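Local coordinates for structural protein ORF273 (Acidianus two-tailed virus, PDB 4ART) that is a structural protein of the virion of an archaeal virus, a thermo- and acid-stable protein with a new fold, whose precise role remains unknown, at residues A[58-63]-A[85-90]; A[137-142]-A[157-162]; A[176-181]-A[192-197]. All blocks are in the same frame, centred on the assembly; numbering follows the deposited sequence.

Interaction 1 of 3, residues A[58-63]-A[85-90]; sequences YYYILR and NDIYAF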
loop_
_atom_site.group_PDB
_atom_site.type_symbol
_atom_site.label_atom_id
_atom_site.label_comp_id
_atom_site.label_asym_id
_atom_site.label_seq_id
_atom_site.Cartn_x
_atom_site.Cartn_y
_atom_site.Cartn_z
ATOM N N TYR A 58 11.696 5.699 -6.975
ATOM C CA TYR A 58 12.233 4.479 -7.568
ATOM C C TYR A 58 13.528 4.728 -8.308
ATOM O O TYR A 58 13.640 5.716 -9.036
ATOM C CB TYR A 58 11.194 3.789 -8.472
ATOM C CG TYR A 58 9.911 3.434 -7.750
ATOM C CD1 TYR A 58 9.827 2.296 -6.958
ATOM C CD2 TYR A 58 8.792 4.258 -7.829
ATOM C CE1 TYR A 58 8.660 1.980 -6.267
ATOM C CE2 TYR A 58 7.615 3.952 -7.142
ATOM C CZ TYR A 58 7.550 2.804 -6.372
ATOM O OH TYR A 58 6.399 2.499 -5.688
ATOM N N TYR A 59 14.507 3.840 -8.108
ATOM C CA TYR A 59 15.806 3.970 -8.751
ATOM C C TYR A 59 16.353 2.643 -9.201
ATOM O O TYR A 59 15.999 1.601 -8.652
ATOM C CB TYR A 59 16.851 4.529 -7.776
ATOM C CG TYR A 59 16.544 5.870 -7.168
ATOM C CD1 TYR A 59 17.011 7.044 -7.753
ATOM C CD2 TYR A 59 15.902 5.965 -5.935
ATOM C CE1 TYR A 59 16.766 8.282 -7.174
ATOM C CE2 TYR A 59 15.648 7.199 -5.350
ATOM C CZ TYR A 59 16.096 8.349 -5.966
ATOM O OH TYR A 59 15.870 9.548 -5.371
ATOM N N TYR A 60 17.303 2.696 -10.144
ATOM C CA TYR A 60 18.082 1.530 -10.515
ATOM C C TYR A 60 19.546 1.805 -10.164
ATOM O O TYR A 60 20.030 2.922 -10.339
ATOM C CB TYR A 60 17.995 1.228 -12.009
ATOM C CG TYR A 60 16.611 0.910 -12.544
ATOM C CD1 TYR A 60 15.819 -0.067 -11.952
ATOM C CD2 TYR A 60 16.154 1.487 -13.723
ATOM C CE1 TYR A 60 14.568 -0.404 -12.482
ATOM C CE2 TYR A 60 14.919 1.147 -14.267
ATOM C CZ TYR A 60 14.117 0.216 -13.632
ATOM O OH TYR A 60 12.888 -0.094 -14.169
ATOM N N ILE A 61 20.244 0.791 -9.680
ATOM C CA ILE A 61 21.672 0.863 -9.444
ATOM C C ILE A 61 22.260 -0.071 -10.478
ATOM O O ILE A 61 21.832 -1.228 -10.600
ATOM C CB ILE A 61 22.170 0.573 -7.992
ATOM C CG1 ILE A 61 21.454 1.483 -6.973
ATOM C CG2 ILE A 61 23.701 0.751 -7.886
ATOM C CD1 ILE A 61 21.760 1.195 -5.492
ATOM N N LEU A 62 23.192 0.467 -11.267
ATOM C CA LEU A 62 23.857 -0.264 -12.322
ATOM C C LEU A 62 25.022 -1.038 -11.753
ATOM O O LEU A 62 25.424 -0.822 -10.597
ATOM C CB LEU A 62 24.270 0.665 -13.489
ATOM C CG LEU A 62 23.136 1.274 -14.338
ATOM C CD1 LEU A 62 23.657 1.805 -15.653
ATOM C CD2 LEU A 62 21.873 0.423 -14.406
ATOM N N ARG A 63 25.526 -1.989 -12.534
ATOM C CA ARG A 63 26.594 -2.887 -12.116
ATOM C C ARG A 63 27.897 -2.082 -11.813
ATOM O O ARG A 63 28.682 -2.500 -10.982
ATOM C CB ARG A 63 26.744 -3.989 -13.204
ATOM C CG ARG A 63 27.520 -5.236 -12.818
ATOM C CD ARG A 63 26.849 -6.172 -11.829
ATOM N NE ARG A 63 27.784 -7.189 -11.333
ATOM C CZ ARG A 63 28.670 -7.002 -10.355
ATOM N NH1 ARG A 63 28.759 -5.822 -9.744
ATOM N NH2 ARG A 63 29.481 -7.987 -9.986
ATOM N N ASN A 85 19.857 -4.617 -19.163
ATOM C CA ASN A 85 20.821 -5.652 -18.772
ATOM C C ASN A 85 21.832 -5.153 -17.751
ATOM O O ASN A 85 22.367 -5.948 -16.994
ATOM C CB ASN A 85 21.525 -6.251 -19.995
ATOM C CG ASN A 85 20.574 -6.864 -20.992
ATOM O OD1 ASN A 85 19.626 -7.580 -20.644
ATOM N ND2 ASN A 85 20.793 -6.579 -22.268
ATOM N N ASP A 86 22.037 -3.837 -17.696
ATOM C CA ASP A 86 22.964 -3.181 -16.763
ATOM C C ASP A 86 22.412 -2.984 -15.348
ATOM O O ASP A 86 23.169 -2.637 -14.446
ATOM C CB ASP A 86 23.426 -1.838 -17.370
ATOM C CG ASP A 86 24.283 -1.972 -18.616
ATOM O OD1 ASP A 86 25.126 -2.905 -18.667
ATOM O OD2 ASP A 86 24.142 -1.132 -19.520
ATOM N N ILE A 87 21.090 -3.163 -15.156
ATOM C CA ILE A 87 20.438 -2.997 -13.852
ATOM C C ILE A 87 20.880 -4.107 -12.900
ATOM O O ILE A 87 20.689 -5.292 -13.194
ATOM C CB ILE A 87 18.895 -2.890 -13.981
ATOM C CG1 ILE A 87 18.509 -1.676 -14.839
ATOM C CG2 ILE A 87 18.226 -2.831 -12.575
ATOM C CD1 ILE A 87 17.131 -1.703 -15.401
ATOM N N TYR A 88 21.458 -3.713 -11.761
ATOM C CA TYR A 88 21.981 -4.614 -10.734
ATOM C C TYR A 88 21.082 -4.642 -9.474
ATOM O O TYR A 88 20.933 -5.691 -8.834
ATOM C CB TYR A 88 23.394 -4.155 -10.364
ATOM C CG TYR A 88 24.128 -5.029 -9.374
ATOM C CD1 TYR A 88 24.275 -6.394 -9.597
ATOM C CD2 TYR A 88 24.749 -4.479 -8.255
ATOM C CE1 TYR A 88 25.017 -7.193 -8.725
ATOM C CE2 TYR A 88 25.498 -5.272 -7.375
ATOM C CZ TYR A 88 25.626 -6.627 -7.618
ATOM O OH TYR A 88 26.348 -7.417 -6.765
ATOM N N ALA A 89 20.506 -3.484 -9.116
ATOM C CA ALA A 89 19.636 -3.333 -7.949
ATOM C C ALA A 89 18.497 -2.390 -8.248
ATOM O O ALA A 89 18.673 -1.403 -8.978
ATOM C CB ALA A 89 20.432 -2.830 -6.743
ATOM N N PHE A 90 17.318 -2.705 -7.695
ATOM C CA PHE A 90 16.105 -1.887 -7.803
ATOM C C PHE A 90 15.872 -1.265 -6.426
ATOM O O PHE A 90 15.952 -1.959 -5.429
ATOM C CB PHE A 90 14.910 -2.746 -8.237
ATOM C CG PHE A 90 13.588 -2.023 -8.275
ATOM C CD1 PHE A 90 13.320 -1.080 -9.258
ATOM C CD2 PHE A 90 12.605 -2.293 -7.336
ATOM C CE1 PHE A 90 12.090 -0.416 -9.298
ATOM C CE2 PHE A 90 11.382 -1.632 -7.371
ATOM C CZ PHE A 90 11.114 -0.712 -8.366
#
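Tyr60 and Ile87 meet on one side of an antiparallel strand pair, with Ile87 CD1 set over the middle of the tyrosine ring, 3.7 Å from its centroid and 8° off the ring normal, a nearly axial CH-pi contact. The longer branch of isoleucine ends in a methyl that can sit on an aromatic face, while its CG2 packs on CD1 of the same ring. Phe90 approaches that ring rim to rim, its CD1 3.5 Å from Tyr60 CE1, and its CZ reaches Tyr58 CD1, so the three rings form an aromatic cluster.

At the bulge itself, Arg63 lays its guanidinium flat on the ring of Tyr88, planes 13° apart and CZ 4.4 Å from the ring centroid, a stacked cation-pi pair. The bend at chi2 (71°) leads the arginine chain across the ring, bringing CD to within 3.4 Å of Tyr88 CD1.

The backbone sets these positions. Ile61 N donates to Ala89 O at 2.8 Å, whereas Ile61 O accepts from both Tyr88 N and Ala89 N, the mark of a classic beta bulge. The extra residue shifts the register by one and lets Tyr88 point toward the partner strand. Arg63 N closes the end of the ladder on Asp86 O at 3.1 Å.

Farther out, the small Ala89 lies beside Ile61, which packs against Leu31, Ile34 and Val35 of helix 23-44. Helix 70-78 lies by the aromatic cluster, where Asp74 takes the Tyr60 hydroxyl, and strand 139-146 follows strand 87-96 in the mixed sheet.

Interaction 2 of 3, residues A[137-142]-A[157-162]; sequences LKYYIH and VNIYDI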
loop_
_atom_site.group_PDB
_atom_site.type_symbol
_atom_site.label_atom_id
_atom_site.label_comp_id
_atom_site.label_asym_id
_atom_site.label_seq_id
_atom_site.Cartn_x
_atom_site.Cartn_y
_atom_site.Cartn_z
ATOM N N LEU A 137 19.489 -8.492 -12.374
ATOM C CA LEU A 137 19.107 -7.881 -11.116
ATOM C C LEU A 137 19.429 -8.844 -9.974
ATOM O O LEU A 137 18.974 -9.987 -9.976
ATOM C CB LEU A 137 17.610 -7.623 -11.201
ATOM C CG LEU A 137 16.981 -6.704 -10.205
ATOM C CD1 LEU A 137 17.618 -5.370 -10.175
ATOM C CD2 LEU A 137 15.611 -6.471 -10.592
ATOM N N LYS A 138 20.239 -8.397 -9.015
ATOM C CA LYS A 138 20.606 -9.248 -7.878
ATOM C C LYS A 138 19.890 -8.797 -6.599
ATOM O O LYS A 138 19.486 -9.634 -5.791
ATOM C CB LYS A 138 22.124 -9.246 -7.676
ATOM C CG LYS A 138 22.631 -10.296 -6.674
ATOM C CD LYS A 138 24.139 -10.293 -6.593
ATOM C CE LYS A 138 24.694 -11.194 -5.522
ATOM N NZ LYS A 138 24.764 -12.608 -5.979
ATOM N N TYR A 139 19.725 -7.474 -6.417
ATOM C CA TYR A 139 19.169 -6.932 -5.187
ATOM C C TYR A 139 17.940 -6.093 -5.298
ATOM O O TYR A 139 17.746 -5.353 -6.263
ATOM C CB TYR A 139 20.238 -6.115 -4.440
ATOM C CG TYR A 139 21.441 -6.921 -3.982
ATOM C CD1 TYR A 139 21.398 -7.662 -2.811
ATOM C CD2 TYR A 139 22.645 -6.875 -4.684
ATOM C CE1 TYR A 139 22.517 -8.369 -2.360
ATOM C CE2 TYR A 139 23.769 -7.584 -4.251
ATOM C CZ TYR A 139 23.698 -8.336 -3.088
ATOM O OH TYR A 139 24.785 -9.058 -2.636
ATOM N N TYR A 140 17.106 -6.207 -4.265
ATOM C CA TYR A 140 15.952 -5.361 -4.077
ATOM C C TYR A 140 16.266 -4.514 -2.842
ATOM O O TYR A 140 16.606 -5.053 -1.790
ATOM C CB TYR A 140 14.631 -6.149 -3.908
ATOM C CG TYR A 140 13.515 -5.242 -3.410
ATOM C CD1 TYR A 140 12.816 -4.425 -4.280
ATOM C CD2 TYR A 140 13.242 -5.120 -2.047
ATOM C CE1 TYR A 140 11.844 -3.533 -3.813
ATOM C CE2 TYR A 140 12.298 -4.219 -1.568
ATOM C CZ TYR A 140 11.587 -3.439 -2.452
ATOM O OH TYR A 140 10.623 -2.609 -1.926
ATOM N N ILE A 141 16.177 -3.187 -2.986
ATOM C CA ILE A 141 16.508 -2.277 -1.877
ATOM C C ILE A 141 15.295 -1.444 -1.479
ATOM O O ILE A 141 14.668 -0.806 -2.317
ATOM C CB ILE A 141 17.749 -1.383 -2.203
ATOM C CG1 ILE A 141 18.955 -2.239 -2.630
ATOM C CG2 ILE A 141 18.089 -0.457 -1.044
ATOM C CD1 ILE A 141 20.230 -1.434 -3.050
ATOM N N HIS A 142 14.981 -1.459 -0.194
ATOM C CA HIS A 142 13.909 -0.659 0.360
ATOM C C HIS A 142 14.525 0.369 1.269
ATOM O O HIS A 142 15.156 -0.002 2.261
ATOM C CB HIS A 142 12.888 -1.528 1.112
ATOM C CG HIS A 142 11.654 -0.762 1.548
ATOM N ND1 HIS A 142 10.868 -1.215 2.573
ATOM C CD2 HIS A 142 11.079 0.372 1.044
ATOM C CE1 HIS A 142 9.871 -0.343 2.699
ATOM N NE2 HIS A 142 9.951 0.631 1.811
ATOM N N VAL A 157 18.182 1.751 5.196
ATOM C CA VAL A 157 18.327 1.112 3.895
ATOM C C VAL A 157 18.347 -0.401 4.180
ATOM O O VAL A 157 19.207 -0.868 4.935
ATOM C CB VAL A 157 19.624 1.567 3.170
ATOM C CG1 VAL A 157 19.738 0.918 1.789
ATOM C CG2 VAL A 157 19.747 3.090 3.081
ATOM N N ASN A 158 17.405 -1.139 3.575
ATOM C CA ASN A 158 17.259 -2.605 3.686
ATOM C C ASN A 158 17.567 -3.259 2.353
ATOM O O ASN A 158 16.877 -3.002 1.382
ATOM C CB ASN A 158 15.821 -2.978 4.132
ATOM C CG ASN A 158 15.550 -2.597 5.566
ATOM O OD1 ASN A 158 16.357 -2.815 6.436
ATOM N ND2 ASN A 158 14.610 -1.711 5.804
ATOM N N ILE A 159 18.589 -4.122 2.318
ATOM C CA ILE A 159 19.027 -4.808 1.112
ATOM C C ILE A 159 18.657 -6.282 1.136
ATOM O O ILE A 159 19.133 -7.039 1.981
ATOM C CB ILE A 159 20.534 -4.546 0.856
ATOM C CG1 ILE A 159 20.815 -3.023 0.784
ATOM C CG2 ILE A 159 20.964 -5.248 -0.399
ATOM C CD1 ILE A 159 22.210 -2.658 0.953
ATOM N N TYR A 160 17.852 -6.702 0.156
ATOM C CA TYR A 160 17.394 -8.093 0.033
ATOM C C TYR A 160 18.005 -8.704 -1.203
ATOM O O TYR A 160 17.996 -8.090 -2.263
ATOM C CB TYR A 160 15.850 -8.136 -0.121
ATOM C CG TYR A 160 15.078 -7.511 1.024
ATOM C CD1 TYR A 160 14.806 -6.147 1.046
ATOM C CD2 TYR A 160 14.655 -8.280 2.112
ATOM C CE1 TYR A 160 14.131 -5.562 2.114
ATOM C CE2 TYR A 160 13.961 -7.712 3.171
ATOM C CZ TYR A 160 13.713 -6.351 3.177
ATOM O OH TYR A 160 12.997 -5.808 4.210
ATOM N N ASP A 161 18.460 -9.931 -1.082
ATOM C CA ASP A 161 18.969 -10.740 -2.189
ATOM C C ASP A 161 17.708 -11.336 -2.818
ATOM O O ASP A 161 16.972 -12.044 -2.136
ATOM C CB ASP A 161 19.892 -11.868 -1.659
ATOM C CG ASP A 161 20.424 -12.767 -2.767
ATOM O OD1 ASP A 161 19.753 -13.743 -3.112
ATOM O OD2 ASP A 161 21.472 -12.459 -3.321
ATOM N N ILE A 162 17.457 -11.052 -4.097
ATOM C CA ILE A 162 16.245 -11.494 -4.798
ATOM C C ILE A 162 16.076 -13.020 -4.850
ATOM O O ILE A 162 14.983 -13.499 -4.587
ATOM C CB ILE A 162 16.074 -10.765 -6.185
ATOM C CG1 ILE A 162 15.874 -9.233 -5.961
ATOM C CG2 ILE A 162 14.925 -11.387 -7.026
ATOM C CD1 ILE A 162 15.996 -8.379 -7.152
HETATM O O HOH W 1 22.167 -13.480 -5.513
HETATM O O HOH W 2 23.831 -11.264 -1.354
HETATM O O HOH W 3 12.535 -3.126 4.693
#
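Tyr140 and Tyr160 form a hydrogen-bonded pair near the open end of this antiparallel hairpin and run side by side in the same direction, Tyr140 CD2 lying 3.6 Å from Tyr160 CD1. Their ring planes are inclined at 40°. Between them the backbone bonds are short and straight: Tyr160 N reaches Tyr140 O at 2.8 Å with an angle of 166° at the hydrogen, and His142 and Asn158 form a similar two-bond pair next along.

The tight packing is apolar. Ile141 and Ile159, a non-hydrogen-bonded pair, lie side by side and point the same way on the face that also carries Tyr139; beta-branched side chains suit an extended backbone. Ile159 CG2, anti to its own N, is directed to Tyr139 CD1 at 3.4 Å, and Ile141 CG2 meets Val157 CG1. Ile162 opens helix 162-168; its N bonds Lys138 O, and its CD1 is inserted 3.6 Å from Leu137 CG.

The looser side lies around Asp161, which is only partly buried. Its OD2 stays 4.2 Å from Lys138 NZ, too far for a salt bridge, and water 1 spans the gap, accepting from the ammonium and donating to the carboxylate. Water 2 links OD2, by a longer bond, to Tyr139 OH, while OD1 accepts from Ser164 N, making Asp161 the N-cap of helix 162-168.

Buried polar ends find partners beyond the hairpin: Glu92 for Tyr140 OH, Asp94 for His142 NE2 and Gln248 for Asn158 OD1. The chemistry thus implies an oily, closely bonded core whose polar groups are tied to adjoining strands, with a hydrated charge pair at its margin; the nearby lysine would probably favour an ionised Asp161.

Interaction 3 of 3, residues A[176-181]-A[192-197]; sequences EQKLGN and NDIERI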
loop_
_atom_site.group_PDB
_atom_site.type_symbol
_atom_site.label_atom_id
_atom_site.label_comp_id
_atom_site.label_asym_id
_atom_site.label_seq_id
_atom_site.Cartn_x
_atom_site.Cartn_y
_atom_site.Cartn_z
ATOM N N GLU A 176 7.990 -23.860 -11.230
ATOM C CA GLU A 176 8.292 -25.175 -11.814
ATOM C C GLU A 176 7.033 -26.019 -11.981
ATOM O O GLU A 176 6.808 -26.559 -13.062
ATOM C CB GLU A 176 9.353 -25.923 -11.004
ATOM C CG GLU A 176 10.121 -26.942 -11.828
ATOM C CD GLU A 176 11.411 -27.444 -11.204
ATOM O OE1 GLU A 176 12.089 -26.651 -10.508
ATOM O OE2 GLU A 176 11.783 -28.608 -11.477
ATOM N N GLN A 177 6.188 -26.076 -10.939
ATOM C CA GLN A 177 4.935 -26.817 -10.964
ATOM C C GLN A 177 3.975 -26.284 -12.042
ATOM O O GLN A 177 3.354 -27.062 -12.759
ATOM C CB GLN A 177 4.271 -26.758 -9.575
ATOM C CG GLN A 177 3.125 -27.756 -9.381
ATOM C CD GLN A 177 3.605 -29.196 -9.285
ATOM O OE1 GLN A 177 4.770 -29.487 -8.951
ATOM N NE2 GLN A 177 2.715 -30.131 -9.584
ATOM N N LYS A 178 3.890 -24.956 -12.185
ATOM C CA LYS A 178 2.986 -24.311 -13.140
ATOM C C LYS A 178 3.525 -24.143 -14.572
ATOM O O LYS A 178 2.765 -24.312 -15.519
ATOM C CB LYS A 178 2.471 -22.974 -12.575
ATOM C CG LYS A 178 1.114 -22.525 -13.144
ATOM C CD LYS A 178 -0.081 -23.128 -12.390
ATOM C CE LYS A 178 -1.386 -22.505 -12.827
ATOM N NZ LYS A 178 -2.430 -22.652 -11.778
ATOM N N LEU A 179 4.811 -23.803 -14.736
ATOM C CA LEU A 179 5.381 -23.520 -16.065
ATOM C C LEU A 179 6.366 -24.525 -16.605
ATOM O O LEU A 179 6.607 -24.541 -17.804
ATOM C CB LEU A 179 6.067 -22.132 -16.074
ATOM C CG LEU A 179 5.293 -20.935 -15.541
ATOM C CD1 LEU A 179 6.197 -19.707 -15.486
ATOM C CD2 LEU A 179 4.083 -20.640 -16.391
ATOM N N GLY A 180 7.006 -25.269 -15.724
ATOM C CA GLY A 180 8.067 -26.184 -16.112
ATOM C C GLY A 180 9.431 -25.545 -15.935
ATOM O O GLY A 180 9.539 -24.450 -15.380
ATOM N N ASN A 181 10.493 -26.285 -16.264
ATOM C CA ASN A 181 11.848 -25.772 -16.071
ATOM C C ASN A 181 12.373 -24.972 -17.265
ATOM O O ASN A 181 13.223 -24.100 -17.086
ATOM C CB ASN A 181 12.825 -26.877 -15.604
ATOM C CG ASN A 181 13.571 -26.577 -14.307
ATOM O OD1 ASN A 181 13.118 -25.808 -13.440
ATOM N ND2 ASN A 181 14.736 -27.204 -14.131
ATOM N N ASN A 192 -0.406 -13.934 -13.252
ATOM C CA ASN A 192 -1.456 -13.758 -12.249
ATOM C C ASN A 192 -1.774 -15.028 -11.469
ATOM O O ASN A 192 -1.930 -14.958 -10.245
ATOM C CB ASN A 192 -2.706 -13.115 -12.872
ATOM C CG ASN A 192 -2.489 -11.684 -13.311
ATOM O OD1 ASN A 192 -1.622 -10.957 -12.791
ATOM N ND2 ASN A 192 -3.274 -11.252 -14.282
ATOM N N ASP A 193 -1.869 -16.175 -12.174
ATOM C CA ASP A 193 -2.133 -17.494 -11.578
ATOM C C ASP A 193 -1.048 -17.851 -10.594
ATOM O O ASP A 193 -1.368 -18.308 -9.495
ATOM C CB ASP A 193 -2.256 -18.610 -12.648
ATOM C CG ASP A 193 -3.484 -18.516 -13.526
ATOM O OD1 ASP A 193 -4.515 -17.992 -13.046
ATOM O OD2 ASP A 193 -3.423 -18.993 -14.687
ATOM N N ILE A 194 0.234 -17.605 -10.959
ATOM C CA ILE A 194 1.365 -17.871 -10.071
ATOM C C ILE A 194 1.317 -16.929 -8.866
ATOM O O ILE A 194 1.419 -17.385 -7.729
ATOM C CB ILE A 194 2.742 -17.850 -10.799
ATOM C CG1 ILE A 194 2.795 -18.940 -11.884
ATOM C CG2 ILE A 194 3.940 -18.001 -9.800
ATOM C CD1 ILE A 194 3.835 -18.652 -12.921
ATOM N N GLU A 195 1.131 -15.631 -9.126
ATOM C CA GLU A 195 1.048 -14.606 -8.094
ATOM C C GLU A 195 -0.006 -14.947 -7.009
ATOM O O GLU A 195 0.272 -14.830 -5.807
ATOM C CB GLU A 195 0.784 -13.234 -8.758
ATOM C CG GLU A 195 0.694 -12.144 -7.724
ATOM C CD GLU A 195 1.321 -10.817 -8.048
ATOM O OE1 GLU A 195 0.903 -10.174 -9.029
ATOM O OE2 GLU A 195 1.966 -10.291 -7.121
ATOM N N ARG A 196 -1.198 -15.385 -7.437
ATOM C CA ARG A 196 -2.302 -15.769 -6.554
ATOM C C ARG A 196 -1.898 -16.904 -5.582
ATOM O O ARG A 196 -2.201 -16.827 -4.385
ATOM C CB ARG A 196 -3.530 -16.163 -7.408
ATOM C CG ARG A 196 -4.774 -16.528 -6.602
ATOM C CD ARG A 196 -5.782 -17.307 -7.436
ATOM N NE ARG A 196 -5.508 -18.749 -7.373
ATOM C CZ ARG A 196 -4.939 -19.471 -8.341
ATOM N NH1 ARG A 196 -4.617 -18.906 -9.498
ATOM N NH2 ARG A 196 -4.713 -20.768 -8.165
ATOM N N ILE A 197 -1.254 -17.972 -6.099
ATOM C CA ILE A 197 -0.767 -19.106 -5.286
ATOM C C ILE A 197 0.264 -18.650 -4.226
ATOM O O ILE A 197 0.153 -19.046 -3.063
ATOM C CB ILE A 197 -0.170 -20.240 -6.173
ATOM C CG1 ILE A 197 -1.244 -20.790 -7.167
ATOM C CG2 ILE A 197 0.424 -21.383 -5.291
ATOM C CD1 ILE A 197 -0.704 -21.828 -8.248
#
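Asp193 and Lys178 touch where two consecutive helices, 171-179 and 188-201, pack side chain on side chain, with no hydrogen bond between the two segments. Asp193 offers its CB, 4.0 Å from Lys178 CE, and the two side chains cross at about a right angle. Opposite charges are near but not in contact, Lys178 NZ standing 4.8 Å from Asp193 OD2; any attraction is probably mild, and Arg196 NH2, of like charge, is about as near to that NZ.

Ile194 comes next and is the buried residue of the contact. Its CG1 passes Lys178 CB at 4.1 Å, the two chains sliding by in opposite directions. Chi2 of 159° extends the isoleucine to Leu179, beside Leu117 of helix 113-123, and Leu179 rests on Leu121 of the same helix. The closest apolar approach, Leu179 CD1 to Ile194 CD1 at 3.6 Å, falls just before Gly180 leaves the helix with positive phi.

Arg196 turns back to Asp193 within its own helix in a long ion pair and also binds Glu201; it packs on Glu212 of the second subunit. Ile197 is met by the end of the lysine, a plain packing contact for the ammonium: Lys178 NZ to Ile197 CD1, 4.0 Å.

Overall arrangement
Interactions 1 and 2 belong to one mixed sheet and share a border, their centres 10 Å apart. Strands 87-96 and 139-146 are parallel neighbours there: Phe90 O lies 2.7 Å from Ile141 N and Tyr88 O 2.8 Å from Lys138 N, both probable hydrogen bonds, so the bulged pair and the hairpin form a continuous layer. Helix 23-44 touches both. Interaction 3 stands apart near the surface, its centre 23 Å from that of interaction 2 and 26 Å from that of interaction 1, yet helix 113-123 packs on all three, through Phe119 for interactions 1 and 2 and through Leu117 and Leu121 for interaction 3. A glycerol, probably from crystallisation, binds at Tyr58; residues of interaction 3 approach the second subunit.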